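Predicted ATPase of the ABC class (Vibrio vulnificus, PDB 5D6A) probably binds and hydrolyses ATP through a P-loop ATPase domain of the ABC class, and is captured here with the ATP analogue AMP-PNP. Local coordinates at residues Ser317-His322 and Val391-Gln396. Sequence-based numbering, arbitrary orientation.
Sequences SNYINH and VDRIGQ
Arg-393 reaches from helix 390-401 to the loop 317-322, where its NE lies 2.7 Å from the backbone O of Asn-318, a weak hydrogen bond bent to 127° at the hydrogen. Its chain bends about the CB-CG bond (chi2 -62°), and the apolar root meets the Tyr-319 ring obliquely: CG of Arg-393 is 3.6 Å from CE1 of Tyr-319, and its CB 3.7 Å from that same carbon. Ring and guanidinium planes stand 80° apart. CB of Asn-318 lies over one face of the tyrosine ring and one face of the guanidinium, offset toward the rim of each. Within the helix, NH1 of Arg-393 donates in plane to a lone pair of Gln-396 OE1 at 2.9 Å, a nearly straight bond that further fixes the rotation of the guanidinium. Asn-318 turns its own amide elsewhere, ND2 binding the carbonyl of Val-457. Asn-318, Tyr-319 and Arg-393 are all buried, with Leu-347 and Gln-348 of helix 339-352 against the tyrosine; Ser-317, Asp-392 and Gln-396, in contrast, are partly exposed and make no direct contact across the two segments. The contact thus ties a loop to a helix preceding a central parallel strand, 404-408, within a P-loop ATPase fold.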
loop_
_atom_site.group_PDB
_atom_site.type_symbol
_atom_site.label_atom_id
_atom_site.label_comp_id
_atom_site.label_asym_id
_atom_site.label_seq_id
_atom_site.Cartn_x
_atom_site.Cartn_y
_atom_site.Cartn_z
ATOM N N SER A 317 -5.671 -7.702 27.683
ATOM C CA SER A 317 -6.406 -7.367 28.906
ATOM C C SER A 317 -6.212 -5.922 29.350
ATOM O O SER A 317 -7.130 -5.314 29.887
ATOM C CB SER A 317 -5.994 -8.301 30.048
ATOM O OG SER A 317 -6.277 -9.650 29.725
ATOM N N ASN A 318 -5.021 -5.377 29.126
ATOM C CA ASN A 318 -4.721 -4.001 29.526
ATOM C C ASN A 318 -5.462 -2.937 28.724
ATOM O O ASN A 318 -5.512 -1.782 29.141
ATOM C CB ASN A 318 -3.218 -3.731 29.438
ATOM C CG ASN A 318 -2.409 -4.579 30.401
ATOM O OD1 ASN A 318 -2.942 -5.138 31.362
ATOM N ND2 ASN A 318 -1.109 -4.667 30.157
ATOM N N TYR A 319 -6.035 -3.313 27.584
ATOM C CA TYR A 319 -6.740 -2.341 26.750
ATOM C C TYR A 319 -8.170 -2.775 26.451
ATOM O O TYR A 319 -9.111 -2.019 26.694
ATOM C CB TYR A 319 -5.952 -2.104 25.461
ATOM C CG TYR A 319 -4.509 -1.748 25.743
ATOM C CD1 TYR A 319 -4.163 -0.474 26.180
ATOM C CD2 TYR A 319 -3.493 -2.691 25.600
ATOM C CE1 TYR A 319 -2.848 -0.144 26.455
ATOM C CE2 TYR A 319 -2.175 -2.368 25.870
ATOM C CZ TYR A 319 -1.861 -1.093 26.299
ATOM O OH TYR A 319 -0.558 -0.756 26.575
ATOM N N ILE A 320 -8.334 -3.989 25.935
ATOM C CA ILE A 320 -9.661 -4.517 25.631
ATOM C C ILE A 320 -10.162 -5.305 26.836
ATOM O O ILE A 320 -9.467 -6.184 27.346
ATOM C CB ILE A 320 -9.642 -5.400 24.372
ATOM C CG1 ILE A 320 -9.131 -4.581 23.182
ATOM C CG2 ILE A 320 -11.034 -5.958 24.090
ATOM C CD1 ILE A 320 -9.012 -5.361 21.892
ATOM N N ASN A 321 -11.371 -4.987 27.284
ATOM C CA ASN A 321 -11.960 -5.634 28.454
ATOM C C ASN A 321 -12.981 -6.719 28.114
ATOM O O ASN A 321 -13.024 -7.761 28.769
ATOM C CB ASN A 321 -12.604 -4.571 29.349
ATOM C CG ASN A 321 -11.598 -3.556 29.861
ATOM O OD1 ASN A 321 -10.430 -3.877 30.074
ATOM N ND2 ASN A 321 -12.050 -2.329 30.073
ATOM N N HIS A 322 -13.797 -6.469 27.091
ATOM C CA HIS A 322 -14.822 -7.422 26.663
ATOM C C HIS A 322 -14.824 -7.617 25.146
ATOM O O HIS A 322 -14.499 -6.705 24.387
ATOM C CB HIS A 322 -16.206 -6.954 27.127
ATOM C CG HIS A 322 -17.333 -7.820 26.648
ATOM N ND1 HIS A 322 -17.780 -8.920 27.349
ATOM C CD2 HIS A 322 -18.103 -7.745 25.535
ATOM C CE1 HIS A 322 -18.775 -9.485 26.689
ATOM N NE2 HIS A 322 -18.990 -8.792 25.585
ATOM N N VAL A 391 -5.024 7.040 26.588
ATOM C CA VAL A 391 -4.874 8.154 27.531
ATOM C C VAL A 391 -4.798 7.677 28.993
ATOM O O VAL A 391 -4.090 8.274 29.806
ATOM C CB VAL A 391 -6.008 9.198 27.356
ATOM C CG1 VAL A 391 -7.375 8.578 27.615
ATOM C CG2 VAL A 391 -5.780 10.402 28.260
ATOM N N ASP A 392 -5.511 6.599 29.314
ATOM C CA ASP A 392 -5.512 6.044 30.671
ATOM C C ASP A 392 -4.295 5.148 30.946
ATOM O O ASP A 392 -3.858 5.024 32.092
ATOM C CB ASP A 392 -6.803 5.248 30.926
ATOM C CG ASP A 392 -8.059 6.117 30.886
ATOM O OD1 ASP A 392 -7.939 7.358 30.936
ATOM O OD2 ASP A 392 -9.172 5.552 30.821
ATOM N N ARG A 393 -3.755 4.527 29.899
ATOM C CA ARG A 393 -2.608 3.627 30.048
ATOM C C ARG A 393 -1.268 4.279 29.739
ATOM O O ARG A 393 -0.252 3.921 30.331
ATOM C CB ARG A 393 -2.771 2.405 29.141
ATOM C CG ARG A 393 -3.969 1.529 29.464
ATOM C CD ARG A 393 -3.880 0.944 30.865
ATOM N NE ARG A 393 -4.925 -0.045 31.107
ATOM C CZ ARG A 393 -5.093 -0.701 32.253
ATOM N NH1 ARG A 393 -4.288 -0.474 33.286
ATOM N NH2 ARG A 393 -6.075 -1.588 32.369
ATOM N N ILE A 394 -1.263 5.231 28.814
ATOM C CA ILE A 394 -0.025 5.897 28.407
ATOM C C ILE A 394 0.789 6.411 29.595
ATOM O O ILE A 394 2.019 6.341 29.579
ATOM C CB ILE A 394 -0.304 7.053 27.424
ATOM C CG1 ILE A 394 1.002 7.538 26.787
ATOM C CG2 ILE A 394 -1.067 8.181 28.113
ATOM C CD1 ILE A 394 0.809 8.661 25.794
ATOM N N GLY A 395 0.107 6.926 30.616
ATOM C CA GLY A 395 0.779 7.426 31.809
ATOM C C GLY A 395 1.466 6.298 32.555
ATOM O O GLY A 395 2.580 6.455 33.053
ATOM N N GLN A 396 0.793 5.153 32.618
ATOM C CA GLN A 396 1.326 3.973 33.294
ATOM C C GLN A 396 2.520 3.384 32.539
ATOM O O GLN A 396 3.462 2.893 33.158
ATOM C CB GLN A 396 0.219 2.932 33.484
ATOM C CG GLN A 396 -0.896 3.412 34.408
ATOM C CD GLN A 396 -2.071 2.454 34.499
ATOM O OE1 GLN A 396 -2.291 1.629 33.615
ATOM N NE2 GLN A 396 -2.848 2.579 35.567
#